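Local coordinates for dextranase (PDB 6NZS), which hydrolyses internal alpha-1,6-glucosidic linkages of dextran, acting as an endo-dextranase of glycoside hydrolase family 49, at residues S34-L39 / P182-M187; N159-D164 / G174-H179; M353-Y358 / S377-T382. All blocks are in the same frame, centred on the assembly; numbering follows the deposited sequence.

Contacts 1 and 2 belong to the Ig-like N-terminal region, contact 3 to the parallel beta-helix that follows it. Contact 2 falls between the two halves of contact 1 along the chain, and the two share strand 176-192: residues 174-179 lead into it and residues 182-187 continue it, although the contact centres lie 27 Å apart. Contact 3 comes later in sequence. Its centre is 26 Å from that of contact 1 and 37 Å from that of contact 2, on the opposite side of the chain's centre from the latter. The Ig-like domain is docked on the beta-helix, as the bonds from Asn159 to Tyr439 and from Asn357 to Glu191 attest.

Contact 1 (S34-L39 / P182-M187); sequences SSFYDL and PRNSMM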
loop_
_atom_site.group_PDB
_atom_site.type_symbol
_atom_site.label_atom_id
_atom_site.label_comp_id
_atom_site.label_asym_id
_atom_site.label_seq_id
_atom_site.Cartn_x
_atom_site.Cartn_y
_atom_site.Cartn_z
ATOM N N SER A 34 -14.420 -12.868 -6.672
ATOM C CA SER A 34 -13.247 -13.720 -6.870
ATOM C C SER A 34 -13.616 -15.042 -7.533
ATOM O O SER A 34 -14.513 -15.757 -7.075
ATOM C CB SER A 34 -12.563 -14.017 -5.538
ATOM O OG SER A 34 -11.450 -14.894 -5.719
ATOM N N SER A 35 -12.895 -15.373 -8.607
ATOM C CA SER A 35 -13.036 -16.672 -9.251
ATOM C C SER A 35 -12.308 -17.780 -8.511
ATOM O O SER A 35 -12.503 -18.956 -8.833
ATOM C CB SER A 35 -12.448 -16.613 -10.659
ATOM O OG SER A 35 -13.131 -15.651 -11.437
ATOM N N PHE A 36 -11.492 -17.444 -7.516
ATOM C CA PHE A 36 -10.514 -18.387 -7.007
ATOM C C PHE A 36 -10.706 -18.797 -5.561
ATOM O O PHE A 36 -10.224 -19.872 -5.190
ATOM C CB PHE A 36 -9.097 -17.829 -7.216
ATOM C CG PHE A 36 -8.851 -17.430 -8.630
ATOM C CD1 PHE A 36 -8.637 -18.400 -9.588
ATOM C CD2 PHE A 36 -8.894 -16.104 -9.024
ATOM C CE1 PHE A 36 -8.443 -18.065 -10.912
ATOM C CE2 PHE A 36 -8.694 -15.766 -10.354
ATOM C CZ PHE A 36 -8.473 -16.745 -11.290
ATOM N N TYR A 37 -11.402 -18.004 -4.744
ATOM C CA TYR A 37 -11.550 -18.288 -3.319
ATOM C C TYR A 37 -12.975 -18.030 -2.867
ATOM O O TYR A 37 -13.624 -17.092 -3.337
ATOM C CB TYR A 37 -10.612 -17.396 -2.478
ATOM C CG TYR A 37 -9.191 -17.539 -2.932
ATOM C CD1 TYR A 37 -8.437 -18.630 -2.532
ATOM C CD2 TYR A 37 -8.620 -16.628 -3.816
ATOM C CE1 TYR A 37 -7.146 -18.805 -2.969
ATOM C CE2 TYR A 37 -7.315 -16.797 -4.269
ATOM C CZ TYR A 37 -6.590 -17.894 -3.839
ATOM O OH TYR A 37 -5.302 -18.106 -4.265
ATOM N N ASP A 38 -13.445 -18.864 -1.942
ATOM C CA ASP A 38 -14.670 -18.616 -1.196
ATOM C C ASP A 38 -14.331 -18.567 0.284
ATOM O O ASP A 38 -13.473 -19.320 0.752
ATOM C CB ASP A 38 -15.706 -19.722 -1.429
ATOM C CG ASP A 38 -16.285 -19.689 -2.828
ATOM O OD1 ASP A 38 -16.647 -18.594 -3.292
ATOM O OD2 ASP A 38 -16.388 -20.768 -3.459
ATOM N N LEU A 39 -15.008 -17.688 1.021
ATOM C CA LEU A 39 -14.723 -17.493 2.437
ATOM C C LEU A 39 -16.008 -17.523 3.258
ATOM O O LEU A 39 -17.020 -16.934 2.868
ATOM C CB LEU A 39 -14.000 -16.158 2.639
ATOM C CG LEU A 39 -13.411 -15.875 4.017
ATOM C CD1 LEU A 39 -12.112 -15.088 3.885
ATOM C CD2 LEU A 39 -14.386 -15.082 4.839
ATOM N N PRO A 182 1.575 -16.016 -4.478
ATOM C CA PRO A 182 0.374 -16.510 -5.172
ATOM C C PRO A 182 0.140 -15.740 -6.465
ATOM O O PRO A 182 0.225 -14.511 -6.499
ATOM C CB PRO A 182 -0.753 -16.248 -4.158
ATOM C CG PRO A 182 -0.045 -16.249 -2.823
ATOM C CD PRO A 182 1.279 -15.604 -3.089
ATOM N N ARG A 183 -0.167 -16.476 -7.539
ATOM C CA ARG A 183 -0.590 -15.818 -8.776
ATOM C C ARG A 183 -1.911 -15.094 -8.566
ATOM O O ARG A 183 -2.089 -13.953 -9.018
ATOM C CB ARG A 183 -0.757 -16.854 -9.886
ATOM C CG ARG A 183 -1.060 -16.231 -11.245
ATOM C CD ARG A 183 -1.256 -17.261 -12.369
ATOM N NE ARG A 183 -0.189 -18.268 -12.446
ATOM C CZ ARG A 183 0.870 -18.213 -13.253
ATOM N NH1 ARG A 183 1.062 -17.191 -14.082
ATOM N NH2 ARG A 183 1.758 -19.198 -13.231
ATOM N N ASN A 184 -2.846 -15.756 -7.892
ATOM C CA ASN A 184 -4.134 -15.185 -7.531
ATOM C C ASN A 184 -4.088 -14.999 -6.020
ATOM O O ASN A 184 -4.218 -15.963 -5.258
ATOM C CB ASN A 184 -5.251 -16.119 -7.982
ATOM C CG ASN A 184 -5.240 -16.323 -9.477
ATOM O OD1 ASN A 184 -5.530 -15.402 -10.237
ATOM N ND2 ASN A 184 -4.875 -17.523 -9.913
ATOM N N SER A 185 -3.838 -13.773 -5.596
ATOM C CA SER A 185 -3.672 -13.537 -4.173
ATOM C C SER A 185 -5.023 -13.454 -3.470
ATOM O O SER A 185 -6.072 -13.225 -4.086
ATOM C CB SER A 185 -2.823 -12.293 -3.929
ATOM O OG SER A 185 -3.410 -11.120 -4.459
ATOM N N MET A 186 -4.986 -13.666 -2.154
ATOM C CA MET A 186 -6.192 -13.693 -1.331
ATOM C C MET A 186 -5.881 -12.988 -0.019
ATOM O O MET A 186 -5.146 -13.529 0.816
ATOM C CB MET A 186 -6.655 -15.127 -1.063
ATOM C CG MET A 186 -7.870 -15.219 -0.126
ATOM S SD MET A 186 -9.313 -14.351 -0.789
ATOM C CE MET A 186 -10.453 -14.502 0.586
ATOM N N MET A 187 -6.452 -11.795 0.166
ATOM C CA MET A 187 -6.290 -11.025 1.388
ATOM C C MET A 187 -7.548 -11.142 2.229
ATOM O O MET A 187 -8.665 -11.145 1.704
ATOM C CB MET A 187 -6.064 -9.553 1.043
ATOM C CG MET A 187 -4.701 -9.039 1.444
ATOM S SD MET A 187 -3.370 -9.956 0.662
ATOM C CE MET A 187 -3.787 -9.676 -1.064
#
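Face-to-face packing of two strands in the Ig-like beta domain brings Phe36, Tyr37 and Leu39 against Asn184 and Met186. The strand segments 37-39 and 184-187 run only 13° apart, but their axes are 9.3 Å from each other, a spacing filled by side chains, not backbone pairing. Each strand finds its sheet partners elsewhere: 37-43 pairs with 51-58 and 96-102, whereas 176-192 pairs with 84-92, 144-150 and 154-159.

Tyr37 spans the distance with its hydroxyl. Its OH donates a short hydrogen bond to the backbone O of Asn184 at 2.6 Å, with a modest tilt from the carbonyl plane, and Asn184 O lies at the edge of the Tyr37 ring, near its plane. One face of that ring is covered by Met186, whose CB stands 3.7 Å from the ring centroid in a CH-pi contact. Met186 leaves the backbone with CG anti to N and then bends at chi2 (60°), which turns SD back along the base of the tyrosine in an oblique Met-aromatic contact, 4.5 Å from the Tyr37 centroid. Beyond the sulfur, Met186 CE touches Leu39 CD1 at 3.7 Å.

Phe36 makes a different kind of pair, a stack of ring on amide with planes 17° apart. Asn184 CG lies 3.5 Å above the Phe36 ring, over its centre, while Ser35 CB covers the opposite face. The amide is fixed in rotation from outside, since OD1 is hydrogen-bonded to Thr84 OG1 and ND2 to Gln153 OE1, so it can lie flat on the ring with both polar ends satisfied. Just before the strand, Ser34 OG builds an ST turn, accepting from Phe36 N at 3.1 Å, and extends it to an ST motif through Tyr37 N.

Contact 2 (N159-D164 / G174-H179); sequences NDMSGD and GNRAIH
An antiparallel beta bridge between Asn159 and Arg176, a hydrogen-bonded pair, closes the end of a strand pairing in the Ig-like domain, and two Asx turns carry the chain away from it. Asn159 N donates to Arg176 O at 2.8 Å, and Arg176 N returns a bond to Asn159 O at 3.0 Å; both are nearly straight.

Past the bridge, the strand ends in turns built by side chains. Asn159 OD1 takes the N-H of Met161 at 2.7 Å, approached from above its carbonyl plane. One residue later the pattern repeats: Asp160 OD1 accepts from Ser162 N at 3.0 Å and from Ser162 OG at 2.7 Å, both coming from the same face of the carboxylate, with Lys167 N as a further donor. Three hydrogen bonds to one oxygen would hold this carboxylate firmly in place.

From the other strand, Asn175 lies against the first turn, its OD1 3.3 Å from Asp160 CA, while its ND2 is bound to Glu171 O. Met161 crosses Arg176 at about a right angle. Its SD meets Arg176 CG at 3.6 Å; bends at both chi2 (-55°) and chi3 (-83°) fold the chain so that CE lies over one face of the guanidinium, 3.9 Å above the plane and over its centre. That group is anchored beyond the contact by a salt bridge from Arg176 NH1 to Asp514. Further along the strand, Ile178 lays CG1 and CD1 against Asn159 CB; both residues are buried.

The next step of the sheet is irregular, because Ile178 and His179 both face Ala157 in a classic beta bulge. Strand 154-159 lies between strands 176-192 and 168-169, pairing antiparallel with each, and Asn159 ND2 reaches beyond them to Tyr439 O.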
loop_
_atom_site.group_PDB
_atom_site.type_symbol
_atom_site.label_atom_id
_atom_site.label_comp_id
_atom_site.label_asym_id
_atom_site.label_seq_id
_atom_site.Cartn_x
_atom_site.Cartn_y
_atom_site.Cartn_z
ATOM N N ASN A 159 13.481 -12.441 -13.628
ATOM C CA ASN A 159 13.988 -11.369 -14.471
ATOM C C ASN A 159 14.730 -12.031 -15.621
ATOM O O ASN A 159 15.639 -12.835 -15.392
ATOM C CB ASN A 159 14.907 -10.428 -13.684
ATOM C CG ASN A 159 15.330 -9.204 -14.495
ATOM O OD1 ASN A 159 15.365 -9.247 -15.724
ATOM N ND2 ASN A 159 15.657 -8.120 -13.812
ATOM N N ASP A 160 14.306 -11.741 -16.853
ATOM C CA ASP A 160 14.953 -12.357 -18.011
ATOM C C ASP A 160 16.297 -11.729 -18.363
ATOM O O ASP A 160 16.973 -12.207 -19.290
ATOM C CB ASP A 160 14.000 -12.437 -19.219
ATOM C CG ASP A 160 13.709 -11.082 -19.871
ATOM O OD1 ASP A 160 14.310 -10.047 -19.510
ATOM O OD2 ASP A 160 12.848 -11.062 -20.776
ATOM N N MET A 161 16.689 -10.669 -17.655
ATOM C CA MET A 161 17.999 -10.039 -17.781
ATOM C C MET A 161 18.210 -9.362 -19.127
ATOM O O MET A 161 19.351 -9.047 -19.493
ATOM C CB MET A 161 19.145 -10.998 -17.429
ATOM C CG MET A 161 18.955 -11.657 -16.049
ATOM S SD MET A 161 18.741 -10.446 -14.723
ATOM C CE MET A 161 20.446 -10.063 -14.402
ATOM N N SER A 162 17.126 -9.086 -19.841
ATOM C CA SER A 162 17.212 -8.450 -21.147
ATOM C C SER A 162 17.552 -6.967 -21.017
ATOM O O SER A 162 17.091 -6.281 -20.104
ATOM C CB SER A 162 15.885 -8.611 -21.891
ATOM O OG SER A 162 14.812 -7.995 -21.191
ATOM N N GLY A 163 18.363 -6.466 -21.947
ATOM C CA GLY A 163 18.601 -5.032 -22.004
ATOM C C GLY A 163 19.232 -4.482 -20.738
ATOM O O GLY A 163 19.973 -5.167 -20.024
ATOM N N ASP A 164 18.907 -3.219 -20.443
ATOM C CA ASP A 164 19.542 -2.533 -19.323
ATOM C C ASP A 164 18.958 -2.973 -17.986
ATOM O O ASP A 164 19.692 -3.127 -17.000
ATOM C CB ASP A 164 19.376 -1.019 -19.477
ATOM C CG ASP A 164 20.248 -0.437 -20.584
ATOM O OD1 ASP A 164 21.285 -1.043 -20.915
ATOM O OD2 ASP A 164 19.896 0.636 -21.113
ATOM N N GLY A 174 17.185 -20.146 -17.575
ATOM C CA GLY A 174 18.219 -19.168 -17.837
ATOM C C GLY A 174 17.988 -17.808 -17.224
ATOM O O GLY A 174 18.768 -16.884 -17.485
ATOM N N ASN A 175 16.949 -17.656 -16.410
ATOM C CA ASN A 175 16.572 -16.364 -15.852
ATOM C C ASN A 175 16.866 -16.336 -14.353
ATOM O O ASN A 175 17.300 -17.326 -13.764
ATOM C CB ASN A 175 15.106 -16.074 -16.175
ATOM C CG ASN A 175 14.858 -15.957 -17.664
ATOM O OD1 ASN A 175 15.737 -15.537 -18.419
ATOM N ND2 ASN A 175 13.657 -16.302 -18.091
ATOM N N ARG A 176 16.629 -15.182 -13.731
ATOM C CA ARG A 176 16.963 -14.964 -12.325
ATOM C C ARG A 176 15.686 -14.855 -11.502
ATOM O O ARG A 176 14.830 -14.021 -11.796
ATOM C CB ARG A 176 17.767 -13.672 -12.151
ATOM C CG ARG A 176 18.977 -13.574 -13.045
ATOM C CD ARG A 176 20.017 -14.645 -12.752
ATOM N NE ARG A 176 21.205 -14.351 -13.547
ATOM C CZ ARG A 176 22.139 -13.474 -13.186
ATOM N NH1 ARG A 176 22.058 -12.834 -12.021
ATOM N NH2 ARG A 176 23.173 -13.240 -13.989
ATOM N N ALA A 177 15.580 -15.661 -10.448
ATOM C CA ALA A 177 14.402 -15.606 -9.583
ATOM C C ALA A 177 14.318 -14.261 -8.871
ATOM O O ALA A 177 15.314 -13.761 -8.336
ATOM C CB ALA A 177 14.447 -16.737 -8.556
ATOM N N ILE A 178 13.126 -13.674 -8.874
ATOM C CA ILE A 178 12.861 -12.401 -8.213
ATOM C C ILE A 178 12.020 -12.588 -6.950
ATOM O O ILE A 178 12.363 -12.063 -5.885
ATOM C CB ILE A 178 12.208 -11.397 -9.194
ATOM C CG1 ILE A 178 13.197 -11.013 -10.309
ATOM C CG2 ILE A 178 11.684 -10.162 -8.463
ATOM C CD1 ILE A 178 14.532 -10.432 -9.817
ATOM N N HIS A 179 10.922 -13.340 -7.043
ATOM C CA HIS A 179 10.058 -13.504 -5.883
ATOM C C HIS A 179 9.024 -14.583 -6.168
ATOM O O HIS A 179 8.608 -14.761 -7.314
ATOM C CB HIS A 179 9.346 -12.186 -5.543
ATOM C CG HIS A 179 8.771 -12.164 -4.163
ATOM N ND1 HIS A 179 9.533 -11.886 -3.047
ATOM C CD2 HIS A 179 7.520 -12.417 -3.714
ATOM C CE1 HIS A 179 8.768 -11.963 -1.968
ATOM N NE2 HIS A 179 7.544 -12.282 -2.345
#

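Contact 3 (M353-Y358 / S377-T382); sequences MNVENY and STMKNT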
loop_
_atom_site.group_PDB
_atom_site.type_symbol
_atom_site.label_atom_id
_atom_site.label_comp_id
_atom_site.label_asym_id
_atom_site.label_seq_id
_atom_site.Cartn_x
_atom_site.Cartn_y
_atom_site.Cartn_z
ATOM N N MET A 353 -3.656 14.253 10.005
ATOM C CA MET A 353 -4.390 13.064 9.597
ATOM C C MET A 353 -4.356 11.998 10.679
ATOM O O MET A 353 -3.333 11.789 11.339
ATOM C CB MET A 353 -3.787 12.497 8.312
ATOM C CG MET A 353 -3.828 13.489 7.168
ATOM S SD MET A 353 -2.727 13.038 5.826
ATOM C CE MET A 353 -3.244 11.339 5.549
ATOM N N ASN A 354 -5.483 11.316 10.849
ATOM C CA ASN A 354 -5.601 10.174 11.750
ATOM C C ASN A 354 -6.134 9.036 10.888
ATOM O O ASN A 354 -7.341 8.958 10.632
ATOM C CB ASN A 354 -6.543 10.509 12.912
ATOM C CG ASN A 354 -6.737 9.353 13.867
ATOM O OD1 ASN A 354 -6.027 8.357 13.809
ATOM N ND2 ASN A 354 -7.724 9.477 14.748
ATOM N N VAL A 355 -5.230 8.161 10.443
ATOM C CA VAL A 355 -5.534 7.118 9.471
ATOM C C VAL A 355 -5.530 5.779 10.193
ATOM O O VAL A 355 -4.567 5.455 10.896
ATOM C CB VAL A 355 -4.496 7.108 8.336
ATOM C CG1 VAL A 355 -4.883 6.077 7.281
ATOM C CG2 VAL A 355 -4.366 8.491 7.701
ATOM N N GLU A 356 -6.583 4.987 10.012
ATOM C CA GLU A 356 -6.554 3.660 10.617
ATOM C C GLU A 356 -7.449 2.695 9.861
ATOM O O GLU A 356 -8.497 3.074 9.330
ATOM C CB GLU A 356 -6.938 3.677 12.094
ATOM C CG GLU A 356 -8.318 4.128 12.360
ATOM C CD GLU A 356 -8.415 4.816 13.709
ATOM O OE1 GLU A 356 -7.774 4.360 14.677
ATOM O OE2 GLU A 356 -9.120 5.822 13.792
ATOM N N ASN A 357 -7.016 1.434 9.822
ATOM C CA ASN A 357 -7.821 0.358 9.250
ATOM C C ASN A 357 -8.203 0.671 7.811
ATOM O O ASN A 357 -9.345 0.471 7.389
ATOM C CB ASN A 357 -9.005 0.008 10.141
ATOM C CG ASN A 357 -8.540 -0.554 11.462
ATOM O OD1 ASN A 357 -8.167 0.191 12.370
ATOM N ND2 ASN A 357 -8.477 -1.878 11.549
ATOM N N TYR A 358 -7.209 1.161 7.070
ATOM C CA TYR A 358 -7.320 1.637 5.703
ATOM C C TYR A 358 -6.501 0.698 4.830
ATOM O O TYR A 358 -5.432 0.229 5.248
ATOM C CB TYR A 358 -6.739 3.053 5.656
ATOM C CG TYR A 358 -6.515 3.632 4.290
ATOM C CD1 TYR A 358 -7.529 4.313 3.625
ATOM C CD2 TYR A 358 -5.273 3.534 3.673
ATOM C CE1 TYR A 358 -7.322 4.864 2.382
ATOM C CE2 TYR A 358 -5.060 4.081 2.423
ATOM C CZ TYR A 358 -6.089 4.744 1.782
ATOM O OH TYR A 358 -5.883 5.298 0.544
ATOM N N SER A 377 0.728 13.746 11.885
ATOM C CA SER A 377 -0.264 12.741 11.542
ATOM C C SER A 377 0.144 11.396 12.120
ATOM O O SER A 377 1.318 11.150 12.413
ATOM C CB SER A 377 -0.409 12.589 10.025
ATOM O OG SER A 377 -0.893 13.772 9.421
ATOM N N THR A 378 -0.853 10.527 12.290
ATOM C CA THR A 378 -0.644 9.156 12.727
ATOM C C THR A 378 -1.389 8.212 11.795
ATOM O O THR A 378 -2.451 8.545 11.262
ATOM C CB THR A 378 -1.162 8.944 14.143
ATOM O OG1 THR A 378 -2.572 9.191 14.170
ATOM C CG2 THR A 378 -0.483 9.893 15.112
ATOM N N MET A 379 -0.804 7.039 11.582
ATOM C CA MET A 379 -1.452 5.967 10.837
ATOM C C MET A 379 -1.214 4.652 11.557
ATOM O O MET A 379 -0.094 4.375 11.994
ATOM C CB MET A 379 -0.917 5.864 9.406
ATOM C CG MET A 379 -1.562 4.744 8.602
ATOM S SD MET A 379 -1.234 4.880 6.840
ATOM C CE MET A 379 0.461 4.271 6.745
ATOM N N LYS A 380 -2.264 3.840 11.685
ATOM C CA LYS A 380 -2.104 2.524 12.283
ATOM C C LYS A 380 -3.008 1.509 11.605
ATOM O O LYS A 380 -4.111 1.835 11.157
ATOM C CB LYS A 380 -2.354 2.536 13.795
ATOM C CG LYS A 380 -3.721 2.998 14.211
ATOM C CD LYS A 380 -3.791 3.111 15.731
ATOM C CE LYS A 380 -5.181 3.495 16.203
ATOM N NZ LYS A 380 -5.451 2.992 17.581
ATOM N N ASN A 381 -2.524 0.265 11.553
ATOM C CA ASN A 381 -3.355 -0.887 11.215
ATOM C C ASN A 381 -3.832 -0.830 9.769
ATOM O O ASN A 381 -5.034 -0.720 9.516
ATOM C CB ASN A 381 -4.549 -0.998 12.180
ATOM C CG ASN A 381 -4.138 -0.896 13.644
ATOM O OD1 ASN A 381 -3.057 -1.331 14.031
ATOM N ND2 ASN A 381 -5.020 -0.329 14.470
ATOM N N THR A 382 -2.907 -0.926 8.815
ATOM C CA THR A 382 -3.219 -0.700 7.412
ATOM C C THR A 382 -2.615 -1.798 6.544
ATOM O O THR A 382 -1.733 -2.551 6.975
ATOM C CB THR A 382 -2.678 0.649 6.927
ATOM O OG1 THR A 382 -1.255 0.664 7.083
ATOM C CG2 THR A 382 -3.279 1.806 7.707
HETATM O O HOH W 1 -4.026 6.653 13.462
HETATM O O HOH W 2 -7.280 1.158 14.607
#
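Glu356 and Lys380 stand side by side on neighbouring coils of the parallel beta-helix, pointing the same way. At the base, Glu356 CB touches Lys380 O and CG. The first torsion (chi1 63°) sets CG between the backbone N and the carbonyl carbon, and from there the extended chain runs alongside the lysine. At the tip OE1 meets Lys380 CE at 3.1 Å and makes a long salt bridge, 4.0 Å, to Lys380 NZ; OE2 has a stronger partner in Arg201.

The backbones beneath are in parallel register, with Asn354, Val355 and Glu356 opposite Thr378, Met379 and Lys380. Val355 N bonds Thr378 O, and Lys380 N bonds Val355 O, each at 2.9 Å. Where the pairing begins, Ser377 OG accepts from Met353 N at 2.9 Å and is also hydrogen-bonded to Tyr374 O. On the other side of the sheet from Glu356, Val355 and Met379 lie abreast, CB to CG 3.8 Å, and pack on Ile371.

At the corner Asn357 and Asn381 align on successive coils, a stacking reminiscent of the asparagine ladders of parallel beta-helices, but here bridged by water. Asn381 OD1 carries on to Asn402 ND2, and Asn357 ND2 is hydrogen-bonded to Glu191 OE1. The bridging water donates to Asn357 OD1 at 2.6 Å and to Glu356 OE1, and accepts from Asn381 ND2 at 2.7 Å.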